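Local coordinates for protein haloacid dehalogenase-like hydrolase (Salmonella enterica subsp. enterica serovar Typhi, PDB 4EZE) that probably hydrolyses O-phosphoserine to serine and phosphate, the last step of serine biosynthesis, as a magnesium-dependent phosphatase of the haloacid dehalogenase superfamily, at residues Q32-F37 / F57-A62; K39-T44 / R88-Q93; E123-I128 / G161-T166; S155-I160 / D235-P240; Q249-L254 / L278-T283. One frame throughout, in Å; residues are numbered along the deposited sequence. Where two conformers were deposited one is given.

Contact 1 of 5, residues Q32-F37 / F57-A62; sequences QDIDTF and FDKRYA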
# COMPACT_ATOMS: atom_id res chain seq x y z
N GLN A 32 6.68 20.91 -8.91
CA GLN A 32 7.48 22.13 -9.04
C GLN A 32 8.35 22.04 -10.29
O GLN A 32 8.82 20.95 -10.64
CB GLN A 32 8.33 22.35 -7.77
CG GLN A 32 9.42 23.39 -7.94
CD GLN A 32 9.92 24.05 -6.65
OE1 GLN A 32 10.20 25.25 -6.64
NE2 GLN A 32 10.07 23.27 -5.56
N ASP A 33 8.53 23.16 -10.98
CA ASP A 33 9.44 23.21 -12.13
C ASP A 33 10.71 22.45 -11.72
O ASP A 33 11.31 22.73 -10.67
CB ASP A 33 9.77 24.68 -12.46
CG ASP A 33 10.85 24.83 -13.55
OD1 ASP A 33 10.50 24.85 -14.75
OD2 ASP A 33 12.04 24.96 -13.20
N ILE A 34 11.13 21.48 -12.52
CA ILE A 34 12.26 20.63 -12.11
C ILE A 34 13.62 21.35 -11.97
O ILE A 34 14.42 21.03 -11.08
CB ILE A 34 12.37 19.38 -12.99
CG1 ILE A 34 11.13 18.50 -12.78
CG2 ILE A 34 13.62 18.58 -12.65
CD1 ILE A 34 11.11 17.25 -13.63
N ASP A 35 13.87 22.35 -12.80
CA ASP A 35 15.10 23.12 -12.65
C ASP A 35 15.09 23.96 -11.38
O ASP A 35 16.08 23.98 -10.63
CB ASP A 35 15.31 24.00 -13.88
CG ASP A 35 15.58 23.18 -15.12
OD1 ASP A 35 15.09 23.58 -16.19
OD2 ASP A 35 16.27 22.12 -15.02
N THR A 36 13.97 24.62 -11.12
CA THR A 36 13.81 25.34 -9.85
C THR A 36 14.02 24.40 -8.68
O THR A 36 14.61 24.76 -7.66
CB THR A 36 12.41 25.97 -9.73
OG1 THR A 36 12.11 26.70 -10.92
CG2 THR A 36 12.34 26.91 -8.53
N PHE A 37 13.52 23.18 -8.81
CA PHE A 37 13.55 22.25 -7.70
C PHE A 37 14.96 21.71 -7.49
O PHE A 37 15.41 21.50 -6.36
CB PHE A 37 12.57 21.09 -7.96
CG PHE A 37 12.65 19.98 -6.95
CD1 PHE A 37 12.03 20.10 -5.72
CD2 PHE A 37 13.34 18.81 -7.24
CE1 PHE A 37 12.11 19.07 -4.79
CE2 PHE A 37 13.42 17.78 -6.30
CZ PHE A 37 12.80 17.91 -5.08
N PHE A 57 22.98 14.90 -11.00
CA PHE A 57 21.57 15.22 -11.14
C PHE A 57 21.19 15.09 -12.59
O PHE A 57 21.75 15.76 -13.43
CB PHE A 57 21.33 16.68 -10.78
CG PHE A 57 21.10 16.92 -9.33
CD1 PHE A 57 20.00 16.38 -8.70
CD2 PHE A 57 21.97 17.71 -8.61
CE1 PHE A 57 19.79 16.60 -7.35
CE2 PHE A 57 21.76 17.94 -7.27
CZ PHE A 57 20.67 17.39 -6.64
N ASP A 58 20.20 14.25 -12.87
CA ASP A 58 19.77 14.06 -14.23
C ASP A 58 18.25 14.14 -14.27
O ASP A 58 17.56 13.41 -13.56
CB ASP A 58 20.30 12.71 -14.76
CG ASP A 58 20.48 12.70 -16.26
OD1 ASP A 58 20.10 13.70 -16.91
OD2 ASP A 58 20.99 11.69 -16.78
N LYS A 59 17.71 15.06 -15.06
CA LYS A 59 16.28 15.14 -15.19
C LYS A 59 15.83 14.28 -16.36
O LYS A 59 16.41 14.33 -17.43
CB LYS A 59 15.81 16.59 -15.33
CG LYS A 59 16.36 17.34 -16.51
CD LYS A 59 15.83 18.76 -16.50
CE LYS A 59 16.33 19.53 -17.71
NZ LYS A 59 15.74 20.89 -17.72
N ARG A 60 14.79 13.50 -16.12
CA ARG A 60 14.41 12.44 -17.04
C ARG A 60 12.90 12.30 -17.15
O ARG A 60 12.16 12.82 -16.32
CB ARG A 60 15.01 11.13 -16.56
CG ARG A 60 16.51 11.20 -16.42
CD ARG A 60 17.12 9.81 -16.35
NE ARG A 60 18.58 9.89 -16.41
CZ ARG A 60 19.42 8.88 -16.23
NH1 ARG A 60 18.95 7.66 -15.97
NH2 ARG A 60 20.73 9.08 -16.32
N TYR A 61 12.44 11.58 -18.15
CA TYR A 61 11.02 11.39 -18.28
C TYR A 61 10.64 9.93 -18.47
O TYR A 61 10.97 9.32 -19.47
CB TYR A 61 10.55 12.22 -19.45
CG TYR A 61 9.10 12.00 -19.83
CD1 TYR A 61 8.09 12.62 -19.12
CD2 TYR A 61 8.76 11.23 -20.93
CE1 TYR A 61 6.77 12.47 -19.48
CE2 TYR A 61 7.44 11.06 -21.30
CZ TYR A 61 6.44 11.68 -20.57
OH TYR A 61 5.11 11.54 -20.90
N ALA A 62 9.95 9.37 -17.49
CA ALA A 62 9.45 8.01 -17.66
C ALA A 62 8.12 8.01 -18.43
O ALA A 62 7.06 8.17 -17.83
CB ALA A 62 9.28 7.33 -16.32

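Contact 2 of 5, residues K39-T44 / R88-Q93; sequences KKLQET and RELSLQ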
# COMPACT_ATOMS: atom_id res chain seq x y z
N LYS A 39 17.73 23.34 -8.29
CA LYS A 39 18.48 24.46 -7.75
C LYS A 39 18.22 24.58 -6.27
O LYS A 39 19.13 24.54 -5.43
CB LYS A 39 18.07 25.75 -8.47
CG LYS A 39 18.97 26.94 -8.22
CD LYS A 39 18.69 28.05 -9.23
CE LYS A 39 19.39 29.35 -8.85
NZ LYS A 39 19.15 29.69 -7.42
N LYS A 40 16.94 24.69 -5.95
CA LYS A 40 16.49 24.86 -4.58
C LYS A 40 17.02 23.75 -3.68
O LYS A 40 17.33 23.98 -2.50
CB LYS A 40 14.96 24.86 -4.57
CG LYS A 40 14.33 25.30 -3.28
CD LYS A 40 12.83 25.07 -3.34
CE LYS A 40 12.13 25.85 -2.25
NZ LYS A 40 11.08 24.99 -1.67
N LEU A 41 17.11 22.54 -4.21
CA LEU A 41 17.45 21.39 -3.36
C LEU A 41 18.96 21.24 -3.19
O LEU A 41 19.44 20.71 -2.19
CB LEU A 41 16.80 20.11 -3.91
CG LEU A 41 17.23 18.67 -3.56
CD1 LEU A 41 16.64 18.23 -2.24
CD2 LEU A 41 16.77 17.71 -4.67
N GLN A 42 19.72 21.71 -4.17
CA GLN A 42 21.17 21.72 -4.02
C GLN A 42 21.54 22.65 -2.87
O GLN A 42 22.28 22.27 -1.97
CB GLN A 42 21.88 22.22 -5.27
CG GLN A 42 21.38 21.58 -6.55
CD GLN A 42 22.43 21.62 -7.63
OE1 GLN A 42 22.21 22.15 -8.72
NE2 GLN A 42 23.61 21.09 -7.32
N GLU A 43 21.00 23.86 -2.92
CA GLU A 43 21.29 24.86 -1.91
C GLU A 43 20.89 24.38 -0.51
O GLU A 43 21.63 24.60 0.45
CB GLU A 43 20.62 26.19 -2.26
CG GLU A 43 21.07 26.72 -3.62
CD GLU A 43 20.31 27.96 -4.06
OE1 GLU A 43 20.28 28.24 -5.28
OE2 GLU A 43 19.72 28.65 -3.19
N THR A 44 19.76 23.70 -0.39
CA THR A 44 19.33 23.24 0.92
C THR A 44 20.10 22.01 1.39
O THR A 44 20.32 21.82 2.58
CB THR A 44 17.82 22.93 0.95
OG1 THR A 44 17.11 24.08 0.49
CG2 THR A 44 17.37 22.58 2.40
N ARG A 88 13.00 13.41 4.28
CA ARG A 88 11.60 13.18 4.54
C ARG A 88 10.91 14.43 5.06
O ARG A 88 9.87 14.82 4.54
CB ARG A 88 11.43 12.04 5.55
CG ARG A 88 9.95 11.75 5.89
CD ARG A 88 9.15 11.43 4.61
NE ARG A 88 9.55 10.14 4.02
CZ ARG A 88 9.38 9.78 2.74
NH1 ARG A 88 8.82 10.60 1.84
NH2 ARG A 88 9.79 8.56 2.36
N GLU A 89 11.46 15.06 6.09
CA GLU A 89 10.83 16.26 6.62
C GLU A 89 10.71 17.33 5.54
O GLU A 89 9.71 18.06 5.44
CB GLU A 89 11.65 16.81 7.80
CG GLU A 89 11.49 18.31 8.04
CD GLU A 89 12.48 18.85 9.06
OE1 GLU A 89 12.71 18.19 10.09
OE2 GLU A 89 13.03 19.95 8.84
N LEU A 90 11.75 17.42 4.73
CA LEU A 90 11.82 18.37 3.64
C LEU A 90 10.79 18.06 2.57
O LEU A 90 10.27 18.96 1.90
CB LEU A 90 13.21 18.30 3.03
CG LEU A 90 13.64 19.41 2.10
CD1 LEU A 90 13.47 20.75 2.78
CD2 LEU A 90 15.11 19.17 1.78
N SER A 91 10.50 16.78 2.40
CA SER A 91 9.61 16.38 1.33
C SER A 91 8.21 16.72 1.77
O SER A 91 7.33 16.95 0.94
CB SER A 91 9.71 14.89 1.05
OG SER A 91 9.06 14.13 2.07
N LEU A 92 7.99 16.75 3.08
CA LEU A 92 6.67 17.10 3.61
C LEU A 92 6.47 18.61 3.61
O LEU A 92 5.36 19.10 3.48
CB LEU A 92 6.44 16.51 5.01
CG LEU A 92 6.48 14.98 5.17
CD1 LEU A 92 6.01 14.63 6.58
CD2 LEU A 92 5.64 14.25 4.13
N GLN A 93 7.55 19.37 3.69
CA GLN A 93 7.41 20.82 3.72
C GLN A 93 7.31 21.36 2.32
O GLN A 93 6.54 22.28 2.05
CB GLN A 93 8.60 21.47 4.44
CG GLN A 93 8.22 22.51 5.46
CD GLN A 93 9.37 22.85 6.38
OE1 GLN A 93 10.53 22.88 5.95
NE2 GLN A 93 9.07 23.09 7.65

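Contact 3 of 5, residues E123-I128 / G161-T166; sequences EGVDEI and GMLKGT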
# COMPACT_ATOMS: atom_id res chain seq x y z
N GLU A 123 -13.26 2.47 2.79
CA GLU A 123 -13.27 1.46 3.81
C GLU A 123 -14.53 0.59 3.65
O GLU A 123 -15.61 0.98 4.06
CB GLU A 123 -13.29 2.09 5.19
CG GLU A 123 -12.04 2.87 5.58
CD GLU A 123 -10.94 1.98 6.12
OE1 GLU A 123 -11.16 1.29 7.13
OE2 GLU A 123 -9.83 2.00 5.53
N GLY A 124 -14.36 -0.60 3.09
CA GLY A 124 -15.47 -1.49 2.74
C GLY A 124 -16.56 -1.63 3.78
O GLY A 124 -17.73 -1.39 3.49
N VAL A 125 -16.20 -2.02 4.99
CA VAL A 125 -17.19 -2.19 6.04
C VAL A 125 -17.88 -0.89 6.47
O VAL A 125 -19.07 -0.91 6.80
CB VAL A 125 -16.61 -2.91 7.27
CG1 VAL A 125 -17.58 -2.82 8.44
CG2 VAL A 125 -16.33 -4.36 6.92
N ASP A 126 -17.15 0.22 6.49
CA ASP A 126 -17.76 1.53 6.75
C ASP A 126 -18.77 1.87 5.68
O ASP A 126 -19.83 2.43 5.98
CB ASP A 126 -16.72 2.64 6.76
CG ASP A 126 -15.88 2.61 8.00
OD1 ASP A 126 -16.12 1.75 8.87
OD2 ASP A 126 -14.97 3.46 8.10
N GLU A 127 -18.44 1.56 4.44
CA GLU A 127 -19.32 1.87 3.33
C GLU A 127 -20.59 1.05 3.41
O GLU A 127 -21.65 1.51 3.04
CB GLU A 127 -18.63 1.62 2.01
CG GLU A 127 -17.59 2.66 1.69
CD GLU A 127 -18.19 4.04 1.52
OE1 GLU A 127 -19.12 4.19 0.70
OE2 GLU A 127 -17.73 4.97 2.21
N ILE A 128 -20.48 -0.18 3.89
CA ILE A 128 -21.66 -1.01 4.00
C ILE A 128 -22.54 -0.43 5.09
O ILE A 128 -23.75 -0.29 4.92
CB ILE A 128 -21.29 -2.43 4.34
CG1 ILE A 128 -20.49 -3.03 3.18
CG2 ILE A 128 -22.54 -3.24 4.63
CD1 ILE A 128 -19.90 -4.38 3.54
N GLY A 161 -20.87 -8.63 12.99
CA GLY A 161 -22.10 -9.01 13.69
C GLY A 161 -23.22 -8.01 13.44
O GLY A 161 -24.39 -8.38 13.43
N MET A 162 -22.86 -6.74 13.23
CA MET A 162 -23.84 -5.67 13.03
C MET A 162 -24.45 -5.76 11.66
O MET A 162 -25.46 -5.13 11.40
CB MET A 162 -23.19 -4.28 13.14
CG MET A 162 -22.69 -3.90 14.53
SD MET A 162 -24.04 -3.42 15.61
CE MET A 162 -24.81 -2.12 14.64
N LEU A 163 -23.83 -6.54 10.79
CA LEU A 163 -24.24 -6.59 9.40
C LEU A 163 -25.01 -7.87 9.04
O LEU A 163 -25.36 -8.10 7.87
CB LEU A 163 -23.01 -6.47 8.50
CG LEU A 163 -22.12 -5.25 8.74
CD1 LEU A 163 -20.95 -5.27 7.77
CD2 LEU A 163 -22.91 -3.95 8.60
N LYS A 164 -25.24 -8.71 10.04
CA LYS A 164 -25.92 -9.96 9.81
C LYS A 164 -27.22 -9.74 9.04
O LYS A 164 -27.98 -8.82 9.34
CB LYS A 164 -26.23 -10.61 11.15
CG LYS A 164 -26.58 -12.09 11.01
CD LYS A 164 -27.05 -12.67 12.34
CE LYS A 164 -27.73 -14.02 12.16
NZ LYS A 164 -28.36 -14.51 13.43
N GLY A 165 -27.50 -10.59 8.07
CA GLY A 165 -28.68 -10.40 7.22
C GLY A 165 -28.54 -9.50 5.98
O GLY A 165 -29.47 -9.40 5.18
N THR A 166 -27.40 -8.84 5.79
CA THR A 166 -27.24 -8.00 4.60
C THR A 166 -27.26 -8.85 3.34
O THR A 166 -26.55 -9.86 3.26
CB THR A 166 -25.92 -7.22 4.63
OG1 THR A 166 -25.84 -6.45 5.83
CG2 THR A 166 -25.82 -6.30 3.44

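Contact 4 of 5, residues S155-I160 / D235-P240; sequences SFTRRI and DNITLP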
# COMPACT_ATOMS: atom_id res chain seq x y z
N SER A 155 -13.14 -6.06 17.31
CA SER A 155 -13.61 -4.98 16.46
C SER A 155 -14.19 -5.57 15.18
O SER A 155 -15.32 -5.25 14.78
CB SER A 155 -12.47 -4.04 16.10
OG SER A 155 -12.79 -3.26 14.96
N PHE A 156 -13.41 -6.43 14.53
CA PHE A 156 -13.88 -7.05 13.30
C PHE A 156 -15.15 -7.89 13.53
O PHE A 156 -16.13 -7.78 12.79
CB PHE A 156 -12.77 -7.91 12.65
CG PHE A 156 -13.21 -8.56 11.37
CD1 PHE A 156 -13.21 -7.85 10.19
CD2 PHE A 156 -13.68 -9.87 11.37
CE1 PHE A 156 -13.66 -8.43 9.01
CE2 PHE A 156 -14.12 -10.46 10.19
CZ PHE A 156 -14.11 -9.74 9.00
N THR A 157 -15.16 -8.72 14.56
CA THR A 157 -16.32 -9.59 14.77
C THR A 157 -17.56 -8.75 15.05
O THR A 157 -18.63 -8.98 14.47
CB THR A 157 -16.09 -10.60 15.93
OG1 THR A 157 -15.39 -9.96 16.99
CG2 THR A 157 -15.24 -11.77 15.47
N ARG A 158 -17.42 -7.79 15.96
CA ARG A 158 -18.54 -6.89 16.30
C ARG A 158 -19.14 -6.20 15.09
O ARG A 158 -20.36 -6.20 14.91
CB ARG A 158 -18.10 -5.83 17.31
CG ARG A 158 -18.51 -6.14 18.74
CD ARG A 158 -17.79 -5.23 19.71
NE ARG A 158 -18.46 -5.19 21.01
CZ ARG A 158 -18.50 -6.22 21.86
NH1 ARG A 158 -17.92 -7.37 21.55
NH2 ARG A 158 -19.13 -6.09 23.02
N ARG A 159 -18.29 -5.60 14.27
CA ARG A 159 -18.78 -4.90 13.08
C ARG A 159 -19.46 -5.84 12.10
O ARG A 159 -20.49 -5.51 11.52
CB ARG A 159 -17.65 -4.11 12.41
CG ARG A 159 -17.27 -2.88 13.23
CD ARG A 159 -16.14 -2.07 12.60
NE ARG A 159 -14.90 -2.82 12.63
CZ ARG A 159 -14.18 -3.11 11.55
NH1 ARG A 159 -14.56 -2.65 10.37
NH2 ARG A 159 -13.07 -3.82 11.68
N ILE A 160 -18.88 -7.03 11.94
CA ILE A 160 -19.49 -8.02 11.07
C ILE A 160 -20.83 -8.48 11.66
O ILE A 160 -21.81 -8.67 10.93
CB ILE A 160 -18.57 -9.25 10.87
CG1 ILE A 160 -17.41 -8.87 9.96
CG2 ILE A 160 -19.36 -10.43 10.35
CD1 ILE A 160 -17.78 -8.02 8.77
N ASP A 235 -22.98 -14.52 10.16
CA ASP A 235 -21.87 -14.13 11.03
C ASP A 235 -20.94 -15.33 11.21
O ASP A 235 -20.27 -15.43 12.24
CB ASP A 235 -22.39 -13.74 12.41
CG ASP A 235 -23.07 -14.90 13.13
OD1 ASP A 235 -23.04 -16.03 12.59
OD2 ASP A 235 -23.63 -14.70 14.22
N ASN A 236 -20.93 -16.26 10.25
CA ASN A 236 -19.97 -17.35 10.30
C ASN A 236 -18.63 -16.88 9.72
O ASN A 236 -18.43 -16.87 8.49
CB ASN A 236 -20.51 -18.60 9.58
CG ASN A 236 -21.83 -19.07 10.16
OD1 ASN A 236 -22.14 -18.83 11.34
ND2 ASN A 236 -22.64 -19.73 9.34
N ILE A 237 -17.75 -16.46 10.61
CA ILE A 237 -16.46 -15.96 10.23
C ILE A 237 -15.44 -17.12 10.28
O ILE A 237 -15.31 -17.78 11.30
CB ILE A 237 -16.01 -14.83 11.18
CG1 ILE A 237 -17.01 -13.67 11.16
CG2 ILE A 237 -14.64 -14.28 10.79
CD1 ILE A 237 -16.60 -12.55 12.09
N THR A 238 -14.73 -17.37 9.19
CA THR A 238 -13.65 -18.39 9.20
C THR A 238 -12.55 -18.09 10.22
O THR A 238 -11.95 -17.01 10.16
CB THR A 238 -12.99 -18.44 7.82
OG1 THR A 238 -13.95 -18.85 6.86
CG2 THR A 238 -11.76 -19.40 7.81
N LEU A 239 -12.27 -19.01 11.14
CA LEU A 239 -11.14 -18.84 12.10
C LEU A 239 -9.92 -19.66 11.69
O LEU A 239 -10.08 -20.74 11.12
CB LEU A 239 -11.54 -19.28 13.50
CG LEU A 239 -12.90 -18.77 13.96
CD1 LEU A 239 -13.14 -19.32 15.36
CD2 LEU A 239 -12.96 -17.23 13.91
N PRO A 240 -8.70 -19.18 11.99
CA PRO A 240 -8.36 -17.96 12.73
C PRO A 240 -8.54 -16.71 11.87
O PRO A 240 -8.43 -16.78 10.64
CB PRO A 240 -6.87 -18.16 13.03
CG PRO A 240 -6.36 -18.91 11.80
CD PRO A 240 -7.52 -19.77 11.33

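Contact 5 of 5, residues Q249-L254 / L278-T283; sequences QTLVDL and LEHAGT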
# COMPACT_ATOMS: atom_id res chain seq x y z
N GLN A 249 2.01 -13.42 7.77
CA GLN A 249 2.19 -14.86 7.60
C GLN A 249 1.67 -15.35 6.25
O GLN A 249 2.24 -16.25 5.64
CB GLN A 249 1.49 -15.61 8.74
CG GLN A 249 1.84 -17.08 8.76
CD GLN A 249 3.30 -17.28 9.10
OE1 GLN A 249 3.77 -16.84 10.15
NE2 GLN A 249 4.04 -17.93 8.20
N THR A 250 0.56 -14.77 5.79
CA THR A 250 0.06 -15.04 4.43
C THR A 250 1.10 -14.60 3.40
O THR A 250 1.34 -15.27 2.41
CB THR A 250 -1.25 -14.26 4.19
OG1 THR A 250 -2.16 -14.56 5.25
CG2 THR A 250 -1.89 -14.61 2.85
N LEU A 251 1.73 -13.45 3.63
CA LEU A 251 2.76 -13.02 2.69
C LEU A 251 3.93 -13.98 2.69
O LEU A 251 4.42 -14.35 1.63
CB LEU A 251 3.23 -11.62 3.03
CG LEU A 251 4.12 -10.98 1.97
CD1 LEU A 251 3.52 -11.08 0.58
CD2 LEU A 251 4.35 -9.52 2.36
N VAL A 252 4.37 -14.39 3.88
CA VAL A 252 5.47 -15.32 4.02
C VAL A 252 5.15 -16.62 3.30
O VAL A 252 5.94 -17.12 2.48
CB VAL A 252 5.74 -15.62 5.50
CG1 VAL A 252 6.76 -16.74 5.64
CG2 VAL A 252 6.24 -14.37 6.18
N ASP A 253 3.98 -17.16 3.61
CA ASP A 253 3.56 -18.45 3.04
C ASP A 253 3.43 -18.37 1.52
O ASP A 253 3.74 -19.33 0.81
CB ASP A 253 2.27 -19.01 3.70
CG ASP A 253 2.40 -19.20 5.24
OD1 ASP A 253 3.51 -19.05 5.80
OD2 ASP A 253 1.38 -19.50 5.91
N LEU A 254 3.02 -17.21 1.00
CA LEU A 254 2.83 -17.09 -0.45
C LEU A 254 4.18 -17.01 -1.12
O LEU A 254 4.38 -17.54 -2.21
CB LEU A 254 2.09 -15.83 -0.80
CG LEU A 254 1.88 -15.58 -2.30
CD1 LEU A 254 1.13 -16.73 -2.96
CD2 LEU A 254 1.06 -14.30 -2.47
N LEU A 278 4.40 -4.95 6.18
CA LEU A 278 5.29 -4.02 5.48
C LEU A 278 6.72 -4.11 5.99
O LEU A 278 7.69 -3.91 5.23
CB LEU A 278 4.81 -2.58 5.61
CG LEU A 278 3.40 -2.22 5.15
CD1 LEU A 278 3.18 -0.75 5.47
CD2 LEU A 278 3.25 -2.44 3.66
N GLU A 279 6.87 -4.38 7.28
CA GLU A 279 8.20 -4.48 7.86
C GLU A 279 8.87 -5.75 7.37
O GLU A 279 10.08 -5.77 7.16
CB GLU A 279 8.17 -4.45 9.37
CG GLU A 279 8.06 -3.03 9.92
CD GLU A 279 7.74 -3.01 11.40
OE1 GLU A 279 8.31 -2.16 12.11
OE2 GLU A 279 6.92 -3.83 11.86
N HIS A 280 8.08 -6.78 7.15
CA HIS A 280 8.63 -8.02 6.61
C HIS A 280 9.05 -7.89 5.14
O HIS A 280 10.09 -8.37 4.74
CB HIS A 280 7.65 -9.17 6.77
CG HIS A 280 8.04 -10.39 6.00
ND1 HIS A 280 8.94 -11.31 6.49
CD2 HIS A 280 7.68 -10.82 4.77
CE1 HIS A 280 9.11 -12.27 5.59
NE2 HIS A 280 8.34 -12.00 4.55
N ALA A 281 8.23 -7.25 4.31
CA ALA A 281 8.58 -7.12 2.90
C ALA A 281 9.98 -6.54 2.72
O ALA A 281 10.46 -5.76 3.55
CB ALA A 281 7.57 -6.23 2.18
N GLY A 282 10.63 -6.91 1.61
CA GLY A 282 11.96 -6.36 1.31
C GLY A 282 11.82 -4.87 1.10
O GLY A 282 12.61 -4.07 1.59
N THR A 283 10.79 -4.49 0.36
CA THR A 283 10.49 -3.10 0.10
C THR A 283 9.05 -2.84 0.51
O THR A 283 8.11 -3.27 -0.17
CB THR A 283 10.70 -2.77 -1.38
OG1 THR A 283 12.08 -2.94 -1.70
CG2 THR A 283 10.27 -1.32 -1.67

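Contact 1 of 5, residues Q32-F37 / F57-A62
Lys59 NZ is held by both carboxylate oxygens of Asp35. The stronger of the two bonds runs from Lys59 NZ to Asp35 OD2, 3.0 Å long and on the syn lone pair; the second, from Lys59 NZ to Asp35 OD1 at 3.2 Å, is weak. The lysine stands with CG lodged between the backbone N and carbonyl carbon (chi1 59°) and is fully extended beyond, which carries its ammonium across to the helix. At its base, Lys59 CB rests 4.0 Å from Ile34 CG2; the aliphatic base of the lysine thus packs on the isoleucine while its ammonium meets the carboxylate. Asp35 lies in the first turn of its helix, where the helix end would probably favour the negative charge. Asp33, two residues earlier, is the N-cap: Asp33 OD2 accepts from Thr36 N over 2.9 Å, nearly straight at 168°, through the anti lone pair, while Thr36 OG1 reaches the same oxygen from above the carboxylate plane. On the strand, Arg60 NH2 bonds to Asp58 OD2 at 2.7 Å in the guanidinium plane, and Arg60 NH1 pairs with the terminal carboxylate of Leu317. The salt bridge of Asp35 and Lys59 lies at the surface, where water can compete. It ties the start of helix 34-45 to strand 56-62, an edge strand of the antiparallel sheet, beside Ala68 of strand 67-75, on which Ile34 also packs.

Contact 2 of 5, residues K39-T44 / R88-Q93
Thr44 and Leu90 meet tip to tip, Thr44 CG2 lying 4.1 Å from Leu90 CD2. The same leucine methyl is approached more distantly by Leu41, whose CD1 is 4.4 Å from Leu90 CD2. This small apolar patch, with both leucines buried, is the only close approach between the two segments, whose nearest CA atoms, those of Thr44 and Leu90, are 9.4 Å apart. Thr44 can present a methyl because CG2 is anti to its own N and OG1 (chi1 -54°) turns back to Lys40 O, 3.0 Å away. Thr44 N reaches that carbonyl from the other face of its plane. The solvent side is polar: Lys39 NZ binds Glu43 OE1 at 2.8 Å on the syn lone pair, one turn along the same helix. Trp94 abuts Thr44 and takes a cation-pi contact from Lys40. Helices 34-45 and 81-93 are the two helices of a beta-alpha-beta-beta-alpha-beta domain with a ferredoxin-like strand order, and the contact joins them beside its four-stranded antiparallel sheet.

Contact 3 of 5, residues E123-I128 / G161-T166
Ile128 and Leu163 meet through branched aliphatic chains alone, with no ring or other flat side chain bringing a face or an edge to the contact. The flat group that matters for the turn is the carbonyl of Leu163: Thr166 OG1 donates to Leu163 O over 2.7 Å, tilted 19° from the carbonyl plane, and Thr166 N donates to the same oxygen at 3.0 Å. This double grip closes the type II turn of 163-166, with Gly165 at its third position, which overlaps a type I turn from Gly161 to Lys164, sharing Leu163 and Lys164. The two turns leave Leu163 directed at the helix. Its two methyls straddle one methyl of Ile128: Leu163 CD2 lies 4.0 Å from Ile128 CG2 and Leu163 CD1 lies 4.1 Å from the same atom, the side chains crossing at about a right angle. Ile128 CG2 is available there because it stands anti to the backbone N, while CG1 lies beside the backbone N, anti to the carbonyl carbon (chi1 -65°). One turn back, Val125 CG1 touches Leu163 CD1 at 4.2 Å. Ile138 of helix 135-146 covers Leu163 further, and Leu171 and Val174 of helix 168-176 cover Ile128. Gly124 N, at the start of the helix, bonds to Asp116 OD1, the predicted proton donor. The packing is that of the helical cap inserted after the nucleophile-bearing strand, as in SerB-type phosphatases.

Contact 4 of 5, residues S155-I160 / D235-P240
Ile237 CD1 sits among three side chains of helix 152-161. Thr157 CG2 is closest at 3.7 Å from Ile237 CD1, with Phe156 CE2 at 3.8 Å and Ile160 CG2 at 3.9 Å from the same methyl. Ile237 CG2 takes the edge of the Phe156 ring, lying in its plane 3.9 Å from Phe156 CE2, whereas Ile237 CD1 approaches it obliquely. The other branch of Ile160, CG1, lies over one face of the Phe156 ring, 3.5 Å above its plane and toward the rim. In the second shell, Asn153 O receives Thr157 OG1 (chi1 39°), which folds back within the helix and leaves the threonine methyl turned outward. Ile237 is held by its hairpin: Asn236 pairs with Glu227 through the backbone, and Val226 packs against both Ile237 and Ile160. Across the contact every touching atom is carbon, so helix and hairpin are joined here by shape and exclusion of water rather than by directional bonds.

Contact 5 of 5, residues Q249-L254 / L278-T283
His280 gives up most surface here, and its ring is met by Val252 over a face and by Leu251 at the edge. Val252 CG2 stands 3.8 Å from the centroid of the His280 ring and 23° off its normal, a CH-pi contact shifted toward the rim, so that Val252 CG2 is equally near His280 NE2 and His280 CE1, at 3.6 Å each. The imidazole reaches the helix because its CG is anti to the backbone N (chi1 169°). Leu251 CD2 comes in near the ring plane, 4.3 Å from His280 CD2. Beyond the ring Leu251 is buried against Ile265 and Ile201, strand residues of the parallel sheet, and Ala281 also packs on Ile265. Thus helices 244-258 and 275-280, joined through strand 265-269, pack side by side on the same flank of the Rossmann-like core. Farther round helix 244-258, Gln249 NE2 donates to Asp253 OD1 over 2.7 Å at 158°, with the oxygen in the amide plane. The valine and the leucine offer only methyl groups to the imidazole; between these segments the histidine is therefore used through its pi face and ring edge, by van der Waals and CH-pi attraction.

Overall arrangement
The contacts fall into two distant groups with contact 5 between. Contacts 1 and 2 share helix 34-45 in the N-terminal ferredoxin-like domain; their centres are 14 Å apart and they touch where Phe57 meets Gln42 and Leu41. Contacts 3 and 4 lie in the cap region, 11 Å apart between centres, touching through Val125 and Arg159; the centre of contact 3 is 46 Å from that of contact 1. Asp114, Asp116 and Asp270 bind a sodium ion, where magnesium is the expected cofactor. The side chain of Val125 is about 6 Å from that of Asp116, and that of Phe156 in contact 4 about 8 Å from the Asp116 side chain; the side chains of Leu251 and Asp114 are about 10 Å apart.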